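Endoglucanase A (Clostridium acetobutylicum, PDB 3IK2) hydrolyses internal beta-1,4-glucosidic bonds, probably in cellulose and related glucans, as a glycoside hydrolase of family 44. Local coordinates at residues A225-S230 and D234-P239; G473-S478 and T482-V487; G115-T120 and H188-P193; L348-Y353 and G372-Y377. All coordinates share one frame; numbering follows the deposited sequence.

Interaction 1. Residues A225-S230 and D234-P239; sequences ALFGFS and DFNSSP
The ring of F227 turns its edge to the side-chain amide of N236, with CE2 of F227 3.9 Å from CG of N236 and the ring and amide planes 72° apart. A second aromatic edge is met from the other partner's side: methyl CD2 of L226 comes up near the plane of the F235 ring, 3.7 Å from CE1 of F235, and the two side chains run at about a right angle. F251 stacks on that phenyl ring. S230 also meets N236: its OG, anti to the backbone N (chi1 165°), faces the amide, and OG of S230 is 3.1 Å from OD1 of N236. A water between OG of S230 and the carboxylate of D234 could also take the single hydroxyl proton.

The contact ends the helix 229-234, which follows barrel strand 220-226. The carbonyl O of S230 accepts from N of D234 (3.3 Å) in a helical i to i+4 bond and from N of N236 (3.1 Å), the two donors reaching it from opposite faces of its plane. F235, N236 and S237 then take left-handed helical angles, and OD2 of D234 accepts from N of S237 (3.1 Å) in an Asx motif. The turn is thus fixed largely by polar bonds to one carbonyl and one carboxylate, while the aromatic edges add non-directional contact.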
loop_
_atom_site.group_PDB
_atom_site.type_symbol
_atom_site.label_atom_id
_atom_site.label_comp_id
_atom_site.label_asym_id
_atom_site.label_seq_id
_atom_site.Cartn_x
_atom_site.Cartn_y
_atom_site.Cartn_z
ATOM N N ALA A 225 -5.960 6.294 -6.745
ATOM C CA ALA A 225 -5.618 6.498 -5.311
ATOM C C ALA A 225 -6.834 6.912 -4.498
ATOM O O ALA A 225 -6.835 7.937 -3.811
ATOM C CB ALA A 225 -4.445 7.495 -5.112
ATOM N N LEU A 226 -7.859 6.071 -4.565
ATOM C CA LEU A 226 -9.127 6.287 -3.891
ATOM C C LEU A 226 -9.006 6.072 -2.382
ATOM O O LEU A 226 -8.386 5.101 -1.930
ATOM C CB LEU A 226 -10.155 5.319 -4.466
ATOM C CG LEU A 226 -10.323 5.373 -5.976
ATOM C CD1 LEU A 226 -11.131 4.133 -6.472
ATOM C CD2 LEU A 226 -10.950 6.665 -6.398
ATOM N N PHE A 227 -9.612 6.967 -1.616
ATOM C CA PHE A 227 -9.451 7.012 -0.157
ATOM C C PHE A 227 -10.033 5.817 0.616
ATOM O O PHE A 227 -9.621 5.539 1.749
ATOM C CB PHE A 227 -9.997 8.349 0.380
ATOM C CG PHE A 227 -11.491 8.358 0.704
ATOM C CD1 PHE A 227 -11.958 7.934 1.954
ATOM C CD2 PHE A 227 -12.417 8.853 -0.206
ATOM C CE1 PHE A 227 -13.317 7.960 2.253
ATOM C CE2 PHE A 227 -13.798 8.914 0.109
ATOM C CZ PHE A 227 -14.237 8.454 1.321
ATOM N N GLY A 228 -10.997 5.117 0.014
ATOM C CA GLY A 228 -11.846 4.214 0.796
ATOM C C GLY A 228 -13.128 3.804 0.103
ATOM O O GLY A 228 -13.412 4.261 -0.991
ATOM N N PHE A 229 -13.924 2.940 0.743
ATOM C CA PHE A 229 -14.977 2.258 0.015
ATOM C C PHE A 229 -15.978 3.214 -0.623
ATOM O O PHE A 229 -16.508 2.942 -1.710
ATOM C CB PHE A 229 -15.720 1.240 0.910
ATOM C CG PHE A 229 -16.548 0.278 0.134
ATOM C CD1 PHE A 229 -16.062 -0.988 -0.156
ATOM C CD2 PHE A 229 -17.807 0.655 -0.356
ATOM C CE1 PHE A 229 -16.835 -1.897 -0.900
ATOM C CE2 PHE A 229 -18.571 -0.227 -1.120
ATOM C CZ PHE A 229 -18.098 -1.512 -1.382
ATOM N N SER A 230 -16.262 4.305 0.075
ATOM C CA SER A 230 -17.180 5.323 -0.432
ATOM C C SER A 230 -16.786 5.878 -1.818
ATOM O O SER A 230 -17.659 6.076 -2.684
ATOM C CB SER A 230 -17.345 6.446 0.602
ATOM O OG SER A 230 -17.933 7.575 -0.003
ATOM N N ASP A 234 -19.328 5.127 -5.327
ATOM C CA ASP A 234 -19.938 6.145 -6.173
ATOM C C ASP A 234 -19.091 7.413 -6.239
ATOM O O ASP A 234 -19.600 8.523 -6.436
ATOM C CB ASP A 234 -21.385 6.427 -5.722
ATOM C CG ASP A 234 -21.500 6.905 -4.279
ATOM O OD1 ASP A 234 -22.636 7.136 -3.832
ATOM O OD2 ASP A 234 -20.489 7.047 -3.563
ATOM N N PHE A 235 -17.773 7.218 -6.132
ATOM C CA PHE A 235 -16.783 8.317 -6.108
ATOM C C PHE A 235 -17.154 9.398 -5.089
ATOM O O PHE A 235 -17.095 10.609 -5.378
ATOM C CB PHE A 235 -16.527 8.872 -7.513
ATOM C CG PHE A 235 -15.207 9.626 -7.652
ATOM C CD1 PHE A 235 -14.010 9.078 -7.176
ATOM C CD2 PHE A 235 -15.175 10.877 -8.251
ATOM C CE1 PHE A 235 -12.781 9.763 -7.325
ATOM C CE2 PHE A 235 -13.959 11.582 -8.384
ATOM C CZ PHE A 235 -12.769 11.028 -7.911
ATOM N N ASN A 236 -17.528 8.932 -3.885
ATOM C CA ASN A 236 -17.884 9.788 -2.740
ATOM C C ASN A 236 -19.076 10.727 -3.068
ATOM O O ASN A 236 -18.969 11.968 -2.977
ATOM C CB ASN A 236 -16.639 10.577 -2.285
ATOM C CG ASN A 236 -16.781 11.167 -0.883
ATOM O OD1 ASN A 236 -17.484 10.622 -0.042
ATOM N ND2 ASN A 236 -16.083 12.270 -0.622
ATOM N N SER A 237 -20.193 10.120 -3.472
ATOM C CA SER A 237 -21.383 10.834 -3.942
ATOM C C SER A 237 -21.053 11.934 -4.961
ATOM O O SER A 237 -21.435 13.096 -4.818
ATOM C CB SER A 237 -22.206 11.394 -2.781
ATOM O OG SER A 237 -22.128 10.540 -1.671
ATOM N N SER A 238 -20.328 11.542 -5.998
ATOM C CA SER A 238 -19.967 12.459 -7.056
ATOM C C SER A 238 -21.233 12.994 -7.734
ATOM O O SER A 238 -22.157 12.215 -8.012
ATOM C CB SER A 238 -19.061 11.743 -8.046
ATOM O OG SER A 238 -18.520 12.654 -8.976
ATOM N N PRO A 239 -21.298 14.329 -7.980
ATOM C CA PRO A 239 -22.486 14.902 -8.611
ATOM C C PRO A 239 -22.821 14.298 -9.982
ATOM O O PRO A 239 -23.996 14.242 -10.329
ATOM C CB PRO A 239 -22.151 16.406 -8.721
ATOM C CG PRO A 239 -20.651 16.497 -8.511
ATOM C CD PRO A 239 -20.307 15.364 -7.622
HETATM O O HOH W 1 -20.563 6.729 -1.059
#

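Interaction 2. Residues G473-S478 and T482-V487; sequences GFDSNS and TKRDDV
G473 and T482 pair across a beta hairpin formed by strands 468-475 and 481-484, the second of which is an outermost strand of the nine-stranded mixed sheet. Backbone bonding comes first: the two residues are an antiparallel hydrogen-bonded pair, with N of G473 donating to O of T482 (3.0 Å) and N of T482 returning a bond to O of G473 (3.0 Å). No further bridge forms between the two segments, whose short strand axes stand at 105°; R484 spans to D475 through its side chain, while its backbone continues the pairing with V471.

The ionic part belongs to R484 and D475. Bends at its second and third torsions turn the arginine chain back over G473, which has no side chain to obstruct it, so that CD of R484 passes 4.0 Å from CA of G473. The guanidinium then meets OD2 of D475 at its edge: NH1 of R484 donates to OD2 of D475 over 3.0 Å, nearly in its own plane, and NH2 adds a weak bond to the same oxygen. Carboxylate and guanidinium planes stand 75° apart, so this is no coplanar two-on-two pairing. NH2 of R484 also makes a weak bond to O of G473 (2.9 Å), while T503 and V505 of strand 503-510 pack against the arginine.

Backbone N-H groups position the acid. The other oxygen of D475, OD1, accepts from N of N477 (3.0 Å) in an Asx turn, extended to an Asx motif by N of S478, which meets OD1 of D475 nearly along the C-O bond (3.2 Å).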
loop_
_atom_site.group_PDB
_atom_site.type_symbol
_atom_site.label_atom_id
_atom_site.label_comp_id
_atom_site.label_asym_id
_atom_site.label_seq_id
_atom_site.Cartn_x
_atom_site.Cartn_y
_atom_site.Cartn_z
ATOM N N GLY A 473 9.758 -16.106 15.879
ATOM C CA GLY A 473 8.460 -15.505 16.169
ATOM C C GLY A 473 8.408 -14.402 17.186
ATOM O O GLY A 473 9.368 -14.123 17.878
ATOM N N PHE A 474 7.244 -13.764 17.250
ATOM C CA PHE A 474 6.960 -12.729 18.220
ATOM C C PHE A 474 5.583 -13.033 18.751
ATOM O O PHE A 474 4.814 -13.779 18.122
ATOM C CB PHE A 474 7.049 -11.299 17.620
ATOM C CG PHE A 474 6.102 -11.028 16.483
ATOM C CD1 PHE A 474 4.829 -10.495 16.726
ATOM C CD2 PHE A 474 6.488 -11.266 15.162
ATOM C CE1 PHE A 474 3.952 -10.228 15.679
ATOM C CE2 PHE A 474 5.614 -10.999 14.109
ATOM C CZ PHE A 474 4.334 -10.472 14.370
ATOM N N ASP A 475 5.287 -12.459 19.911
ATOM C CA ASP A 475 4.098 -12.816 20.658
ATOM C C ASP A 475 3.784 -11.649 21.603
ATOM O O ASP A 475 4.418 -10.585 21.517
ATOM C CB ASP A 475 4.337 -14.141 21.425
ATOM C CG ASP A 475 5.558 -14.082 22.349
ATOM O OD1 ASP A 475 5.928 -12.983 22.817
ATOM O OD2 ASP A 475 6.143 -15.149 22.615
ATOM N N SER A 476 2.825 -11.852 22.502
ATOM C CA SER A 476 2.336 -10.778 23.360
ATOM C C SER A 476 3.334 -10.363 24.429
ATOM O O SER A 476 3.162 -9.346 25.065
ATOM C CB SER A 476 0.990 -11.155 23.995
ATOM O OG SER A 476 1.131 -12.232 24.904
ATOM N N ASN A 477 4.393 -11.144 24.601
ATOM C CA ASN A 477 5.416 -10.860 25.595
ATOM C C ASN A 477 6.554 -9.972 25.040
ATOM O O ASN A 477 7.144 -9.181 25.779
ATOM C CB ASN A 477 5.917 -12.188 26.185
ATOM C CG ASN A 477 4.790 -12.957 26.978
ATOM O OD1 ASN A 477 4.485 -14.136 26.687
ATOM N ND2 ASN A 477 4.179 -12.278 27.979
ATOM N N SER A 478 6.846 -10.096 23.744
ATOM C CA SER A 478 7.809 -9.186 23.075
ATOM C C SER A 478 7.631 -9.095 21.569
ATOM O O SER A 478 7.364 -10.118 20.924
ATOM C CB SER A 478 9.256 -9.575 23.358
ATOM O OG SER A 478 10.116 -8.708 22.631
ATOM N N THR A 482 12.286 -13.714 18.219
ATOM C CA THR A 482 13.220 -14.652 18.840
ATOM C C THR A 482 13.191 -15.976 18.089
ATOM O O THR A 482 12.147 -16.405 17.624
ATOM C CB THR A 482 12.888 -14.872 20.328
ATOM O OG1 THR A 482 11.553 -15.412 20.455
ATOM C CG2 THR A 482 12.991 -13.556 21.106
ATOM N N LYS A 483 14.347 -16.620 17.975
ATOM C CA LYS A 483 14.416 -17.982 17.482
ATOM C C LYS A 483 13.769 -18.887 18.506
ATOM O O LYS A 483 14.142 -18.879 19.692
ATOM C CB LYS A 483 15.854 -18.409 17.215
ATOM C CG LYS A 483 15.966 -19.758 16.480
ATOM C CD LYS A 483 17.407 -20.072 16.135
ATOM C CE LYS A 483 17.499 -21.014 14.934
ATOM N NZ LYS A 483 17.464 -22.449 15.308
ATOM N N ARG A 484 12.776 -19.647 18.048
ATOM C CA ARG A 484 12.065 -20.561 18.923
ATOM C C ARG A 484 12.613 -21.979 18.740
ATOM O O ARG A 484 13.511 -22.222 17.952
ATOM C CB ARG A 484 10.550 -20.446 18.704
ATOM C CG ARG A 484 10.161 -19.041 18.242
ATOM C CD ARG A 484 8.857 -18.496 18.789
ATOM N NE ARG A 484 8.985 -17.084 19.187
ATOM C CZ ARG A 484 8.195 -16.472 20.071
ATOM N NH1 ARG A 484 7.191 -17.128 20.657
ATOM N NH2 ARG A 484 8.417 -15.205 20.389
ATOM N N ASP A 485 12.081 -22.912 19.490
ATOM C CA ASP A 485 12.510 -24.286 19.402
ATOM C C ASP A 485 12.320 -24.869 17.991
ATOM O O ASP A 485 11.295 -24.608 17.327
ATOM C CB ASP A 485 11.729 -25.105 20.425
ATOM C CG ASP A 485 12.519 -26.277 20.969
ATOM O OD1 ASP A 485 13.775 -26.187 21.122
ATOM O OD2 ASP A 485 11.850 -27.290 21.259
ATOM N N ASP A 486 13.295 -25.660 17.540
ATOM C CA ASP A 486 13.181 -26.303 16.228
ATOM C C ASP A 486 11.973 -27.201 16.194
ATOM O O ASP A 486 11.522 -27.695 17.238
ATOM C CB ASP A 486 14.408 -27.141 15.899
ATOM C CG ASP A 486 15.641 -26.308 15.666
ATOM O OD1 ASP A 486 15.605 -25.076 15.802
ATOM O OD2 ASP A 486 16.680 -26.905 15.345
ATOM N N VAL A 487 11.437 -27.390 14.989
ATOM C CA VAL A 487 10.493 -28.462 14.728
ATOM C C VAL A 487 11.087 -29.784 15.244
ATOM O O VAL A 487 12.218 -30.155 14.921
ATOM C CB VAL A 487 10.091 -28.537 13.242
ATOM C CG1 VAL A 487 9.271 -29.794 12.965
ATOM C CG2 VAL A 487 9.271 -27.304 12.877
#

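Interaction 3. Residues G115-T120 and H188-P193; sequences GPLANT and HPLIHP
L190 packs its two methyl groups against CB of L117 and the backbone of A118 and N119, an apolar contact between two loops beside the catalytic barrel. One loop continues from strand 115-116 of a small three-stranded antiparallel sheet, within the long excursion that follows barrel strand 99-103; the other links helix 184-187 to helix 198-215, in the excursion after barrel strand 174-177. Two neighbouring beta-alpha connections therefore meet here.

L190 supplies most of the surface. Its CD2 presses on CB of L117 at 3.5 Å, closer than usual for two carbons, and also lies 3.7 Å from O of A118. The other branch, CD1, approaches CA of N119 at 4.1 Å, and the asparagine side chain crosses the leucine at about a right angle, with OD1 of N119 4.2 Å from CD1 of L190. The leucine reaches this position with chi1 at -100°, away from a staggered value, which together with the short carbon pair suggests a tight fit. L117 takes part through CB. W128 of strand 128-132 touches both leucines, and N60 also touches L190.

The backbone around L190 is folded into a compact turn, since O of H188 accepts from N of I191 (3.0 Å) and from N of H192 (2.8 Å). No hydrogen bond passes between the two segments, so what joins them directly is shape and the burial of leucine carbon; directional bonds of the same residues go to other parts of the chain, the backbone of L117 to N60 and that of L190 to A123.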
loop_
_atom_site.group_PDB
_atom_site.type_symbol
_atom_site.label_atom_id
_atom_site.label_comp_id
_atom_site.label_asym_id
_atom_site.label_seq_id
_atom_site.Cartn_x
_atom_site.Cartn_y
_atom_site.Cartn_z
ATOM N N GLY A 115 2.368 30.191 5.778
ATOM C CA GLY A 115 1.676 29.671 6.953
ATOM C C GLY A 115 0.190 29.387 6.728
ATOM O O GLY A 115 -0.226 29.139 5.598
ATOM N N PRO A 116 -0.625 29.427 7.802
ATOM C CA PRO A 116 -2.064 29.156 7.635
ATOM C C PRO A 116 -2.707 30.121 6.648
ATOM O O PRO A 116 -2.522 31.328 6.770
ATOM C CB PRO A 116 -2.643 29.336 9.044
ATOM C CG PRO A 116 -1.495 29.184 9.969
ATOM C CD PRO A 116 -0.280 29.704 9.211
ATOM N N LEU A 117 -3.407 29.588 5.646
ATOM C CA LEU A 117 -4.065 30.416 4.636
ATOM C C LEU A 117 -5.500 30.722 5.038
ATOM O O LEU A 117 -6.139 29.953 5.783
ATOM C CB LEU A 117 -4.020 29.722 3.273
ATOM C CG LEU A 117 -2.826 29.906 2.311
ATOM C CD1 LEU A 117 -1.565 30.604 2.874
ATOM C CD2 LEU A 117 -2.454 28.660 1.660
ATOM N N ALA A 118 -5.980 31.871 4.573
ATOM C CA ALA A 118 -7.356 32.313 4.809
ATOM C C ALA A 118 -8.237 31.727 3.724
ATOM O O ALA A 118 -7.754 31.377 2.643
ATOM C CB ALA A 118 -7.447 33.852 4.797
ATOM N N ASN A 119 -9.528 31.622 4.029
ATOM C CA ASN A 119 -10.538 31.136 3.086
ATOM C C ASN A 119 -10.623 32.000 1.855
ATOM O O ASN A 119 -11.016 31.547 0.791
ATOM C CB ASN A 119 -11.881 31.026 3.788
ATOM C CG ASN A 119 -11.880 29.931 4.826
ATOM O OD1 ASN A 119 -11.158 28.937 4.670
ATOM N ND2 ASN A 119 -12.666 30.094 5.896
ATOM N N THR A 120 -10.206 33.249 2.027
ATOM C CA THR A 120 -10.055 34.211 0.964
ATOM C C THR A 120 -8.896 33.876 -0.010
ATOM O O THR A 120 -8.843 34.447 -1.113
ATOM C CB THR A 120 -9.832 35.613 1.586
ATOM O OG1 THR A 120 -10.881 35.866 2.526
ATOM C CG2 THR A 120 -9.895 36.668 0.538
ATOM N N HIS A 188 -8.524 19.601 0.481
ATOM C CA HIS A 188 -7.927 20.779 -0.180
ATOM C C HIS A 188 -8.947 21.795 -0.749
ATOM O O HIS A 188 -8.894 22.116 -1.962
ATOM C CB HIS A 188 -6.959 20.337 -1.304
ATOM C CG HIS A 188 -5.781 19.555 -0.807
ATOM N ND1 HIS A 188 -4.776 20.122 -0.045
ATOM C CD2 HIS A 188 -5.480 18.244 -0.911
ATOM C CE1 HIS A 188 -3.884 19.198 0.258
ATOM N NE2 HIS A 188 -4.284 18.051 -0.264
ATOM N N PRO A 189 -9.830 22.353 0.125
ATOM C CA PRO A 189 -10.859 23.304 -0.339
ATOM C C PRO A 189 -10.254 24.530 -1.012
ATOM O O PRO A 189 -10.860 25.116 -1.911
ATOM C CB PRO A 189 -11.582 23.716 0.954
ATOM C CG PRO A 189 -10.646 23.366 2.070
ATOM C CD PRO A 189 -9.910 22.146 1.588
ATOM N N LEU A 190 -9.048 24.900 -0.600
ATOM C CA LEU A 190 -8.408 26.091 -1.178
ATOM C C LEU A 190 -7.825 25.852 -2.580
ATOM O O LEU A 190 -7.646 26.804 -3.370
ATOM C CB LEU A 190 -7.344 26.621 -0.213
ATOM C CG LEU A 190 -7.688 27.807 0.683
ATOM C CD1 LEU A 190 -9.116 27.829 1.228
ATOM C CD2 LEU A 190 -6.608 27.990 1.783
ATOM N N ILE A 191 -7.541 24.590 -2.882
ATOM C CA ILE A 191 -7.069 24.195 -4.217
ATOM C C ILE A 191 -8.266 23.873 -5.116
ATOM O O ILE A 191 -8.311 24.262 -6.272
ATOM C CB ILE A 191 -6.124 22.927 -4.110
ATOM C CG1 ILE A 191 -4.894 23.220 -3.249
ATOM C CG2 ILE A 191 -5.716 22.325 -5.498
ATOM C CD1 ILE A 191 -3.871 22.073 -3.263
ATOM N N HIS A 192 -9.218 23.120 -4.568
ATOM C CA HIS A 192 -10.270 22.500 -5.355
ATOM C C HIS A 192 -11.626 22.539 -4.605
ATOM O O HIS A 192 -12.120 21.477 -4.190
ATOM C CB HIS A 192 -9.870 21.047 -5.698
ATOM C CG HIS A 192 -10.726 20.401 -6.743
ATOM N ND1 HIS A 192 -12.040 20.034 -6.507
ATOM C CD2 HIS A 192 -10.455 20.037 -8.023
ATOM C CE1 HIS A 192 -12.533 19.462 -7.595
ATOM N NE2 HIS A 192 -11.598 19.467 -8.535
ATOM N N PRO A 193 -12.229 23.752 -4.445
ATOM C CA PRO A 193 -13.477 23.967 -3.695
ATOM C C PRO A 193 -14.644 23.033 -4.092
ATOM O O PRO A 193 -15.433 22.629 -3.232
ATOM C CB PRO A 193 -13.852 25.446 -4.027
ATOM C CG PRO A 193 -12.999 25.865 -5.115
ATOM C CD PRO A 193 -11.725 25.036 -4.974
#

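Interaction 4. Residues L348-Y353 and G372-Y377; sequences LSFSEY and GVFGKY
Y353 and F374 are brought together by different first torsions: in Y353, CG sits between the backbone N and the carbonyl carbon (chi1 69°), whereas in F374 it lies beside the backbone N, on the far side from the carbonyl carbon (chi1 -61°), and the ring extends from the helix toward the strand. The outcome is a T-shaped stack. The edge of F374 points at the face of Y353, with ring centres 5.1 Å apart and planes at 75°; CZ of F374 stands 3.9 Å above the tyrosine plane, over its centre, and CE2 of F374 is 3.7 Å from CZ of Y353.

F350, on the barrel strand, and Y353, just past the corner at 351-352, both meet helix 361-376 in a beta-alpha-beta unit of the TIM barrel, whose next strand, 379-384, adds V379 and A382 against F374. F350 completes the aromatic cluster differently. Its plane is only 18° from that of F374, but the rings are slid apart and barely overlap, so contact is through CD1 of F350 and CE1 of F374, 3.9 Å apart. The phenolic OH of Y353 is hydrogen-bonded to Q367 of the same helix, tying the tyrosine ring to it by a polar bond as well.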
loop_
_atom_site.group_PDB
_atom_site.type_symbol
_atom_site.label_atom_id
_atom_site.label_comp_id
_atom_site.label_asym_id
_atom_site.label_seq_id
_atom_site.Cartn_x
_atom_site.Cartn_y
_atom_site.Cartn_z
ATOM N N LEU A 348 -3.078 -4.559 -8.923
ATOM C CA LEU A 348 -3.784 -4.024 -7.766
ATOM C C LEU A 348 -2.772 -3.521 -6.773
ATOM O O LEU A 348 -1.856 -4.248 -6.402
ATOM C CB LEU A 348 -4.668 -5.106 -7.094
ATOM C CG LEU A 348 -5.454 -4.730 -5.834
ATOM C CD1 LEU A 348 -6.309 -3.462 -6.078
ATOM C CD2 LEU A 348 -6.316 -5.951 -5.396
ATOM N N SER A 349 -2.971 -2.290 -6.325
ATOM C CA SER A 349 -2.090 -1.662 -5.330
ATOM C C SER A 349 -2.885 -1.157 -4.124
ATOM O O SER A 349 -4.032 -0.692 -4.272
ATOM C CB SER A 349 -1.307 -0.532 -5.984
ATOM O OG SER A 349 -0.702 0.318 -5.029
ATOM N N PHE A 350 -2.299 -1.309 -2.928
ATOM C CA PHE A 350 -2.783 -0.615 -1.710
ATOM C C PHE A 350 -1.703 0.321 -1.182
ATOM O O PHE A 350 -0.862 -0.071 -0.367
ATOM C CB PHE A 350 -3.225 -1.591 -0.612
ATOM C CG PHE A 350 -4.472 -2.401 -0.973
ATOM C CD1 PHE A 350 -4.358 -3.689 -1.507
ATOM C CD2 PHE A 350 -5.754 -1.867 -0.786
ATOM C CE1 PHE A 350 -5.505 -4.425 -1.863
ATOM C CE2 PHE A 350 -6.900 -2.601 -1.132
ATOM C CZ PHE A 350 -6.774 -3.880 -1.680
ATOM N N SER A 351 -1.717 1.560 -1.667
ATOM C CA SER A 351 -0.674 2.530 -1.325
ATOM C C SER A 351 -0.842 3.210 0.031
ATOM O O SER A 351 0.064 3.902 0.479
ATOM C CB SER A 351 -0.508 3.566 -2.432
ATOM O OG SER A 351 -1.699 4.292 -2.577
ATOM N N GLU A 352 -1.998 3.056 0.658
ATOM C CA GLU A 352 -2.158 3.318 2.091
ATOM C C GLU A 352 -3.090 2.293 2.743
ATOM O O GLU A 352 -4.096 1.900 2.155
ATOM C CB GLU A 352 -2.694 4.715 2.360
ATOM C CG GLU A 352 -1.729 5.846 2.035
ATOM C CD GLU A 352 -2.352 7.214 2.253
ATOM O OE1 GLU A 352 -3.183 7.330 3.190
ATOM O OE2 GLU A 352 -1.995 8.163 1.502
ATOM N N TYR A 353 -2.724 1.872 3.952
ATOM C CA TYR A 353 -3.524 0.964 4.779
ATOM C C TYR A 353 -2.868 1.024 6.163
ATOM O O TYR A 353 -1.702 1.383 6.302
ATOM C CB TYR A 353 -3.548 -0.488 4.227
ATOM C CG TYR A 353 -2.199 -1.180 4.357
ATOM C CD1 TYR A 353 -1.880 -1.929 5.512
ATOM C CD2 TYR A 353 -1.230 -1.078 3.342
ATOM C CE1 TYR A 353 -0.630 -2.538 5.656
ATOM C CE2 TYR A 353 0.038 -1.707 3.483
ATOM C CZ TYR A 353 0.321 -2.418 4.653
ATOM O OH TYR A 353 1.545 -3.024 4.800
ATOM N N GLY A 372 0.615 -11.402 4.357
ATOM C CA GLY A 372 0.272 -12.731 3.789
ATOM C C GLY A 372 -0.813 -12.662 2.723
ATOM O O GLY A 372 -0.648 -13.208 1.613
ATOM N N VAL A 373 -1.899 -11.961 3.052
ATOM C CA VAL A 373 -3.011 -11.715 2.115
ATOM C C VAL A 373 -2.596 -11.079 0.783
ATOM O O VAL A 373 -2.978 -11.576 -0.295
ATOM C CB VAL A 373 -4.151 -10.849 2.760
ATOM C CG1 VAL A 373 -5.195 -10.486 1.715
ATOM C CG2 VAL A 373 -4.829 -11.609 3.905
ATOM N N PHE A 374 -1.861 -9.963 0.862
ATOM C CA PHE A 374 -1.351 -9.265 -0.324
ATOM C C PHE A 374 -0.574 -10.240 -1.222
ATOM O O PHE A 374 -0.697 -10.199 -2.439
ATOM C CB PHE A 374 -0.409 -8.099 0.016
ATOM C CG PHE A 374 -1.009 -7.001 0.841
ATOM C CD1 PHE A 374 -2.361 -6.706 0.801
ATOM C CD2 PHE A 374 -0.178 -6.214 1.647
ATOM C CE1 PHE A 374 -2.891 -5.664 1.582
ATOM C CE2 PHE A 374 -0.698 -5.176 2.420
ATOM C CZ PHE A 374 -2.059 -4.900 2.385
ATOM N N GLY A 375 0.249 -11.084 -0.605
ATOM C CA GLY A 375 1.059 -12.042 -1.331
ATOM C C GLY A 375 0.275 -13.213 -1.884
ATOM O O GLY A 375 0.565 -13.689 -2.962
ATOM N N LYS A 376 -0.704 -13.697 -1.137
ATOM C CA LYS A 376 -1.485 -14.837 -1.578
ATOM C C LYS A 376 -2.481 -14.463 -2.672
ATOM O O LYS A 376 -2.717 -15.240 -3.611
ATOM C CB LYS A 376 -2.205 -15.504 -0.397
ATOM C CG LYS A 376 -3.154 -16.637 -0.805
ATOM C CD LYS A 376 -3.638 -17.333 0.445
ATOM C CE LYS A 376 -4.600 -18.480 0.144
ATOM N NZ LYS A 376 -5.164 -18.935 1.444
ATOM N N TYR A 377 -3.040 -13.258 -2.559
ATOM C CA TYR A 377 -4.063 -12.830 -3.501
ATOM C C TYR A 377 -3.661 -11.864 -4.598
ATOM O O TYR A 377 -4.510 -11.138 -5.107
ATOM C CB TYR A 377 -5.274 -12.317 -2.731
ATOM C CG TYR A 377 -5.851 -13.406 -1.895
ATOM C CD1 TYR A 377 -6.636 -14.411 -2.471
ATOM C CD2 TYR A 377 -5.576 -13.478 -0.543
ATOM C CE1 TYR A 377 -7.153 -15.436 -1.687
ATOM C CE2 TYR A 377 -6.066 -14.476 0.223
ATOM C CZ TYR A 377 -6.869 -15.451 -0.348
ATOM O OH TYR A 377 -7.358 -16.454 0.435
#

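In the fold
Interactions 1, 3 and 4 belong to the TIM barrel and its connections, interaction 2 to the separate nine-stranded mixed sheet. Interactions 1 and 4 both reach the barrel sheet, through strands 220-226 and 347-353; their nearest atoms are about 5 Å apart, without touching. Interaction 3 lies on the same side of the chain's centre as interaction 1, with nearest atoms about 8 Å apart. In TIM-barrel hydrolases the active site opens where the strands end, and interactions 1 and 3 lie in connections that follow such ends. Interaction 2 is farthest from interaction 3 (centres about 51 Å apart) and nearest to interaction 4 (nearest atoms about 11 Å apart).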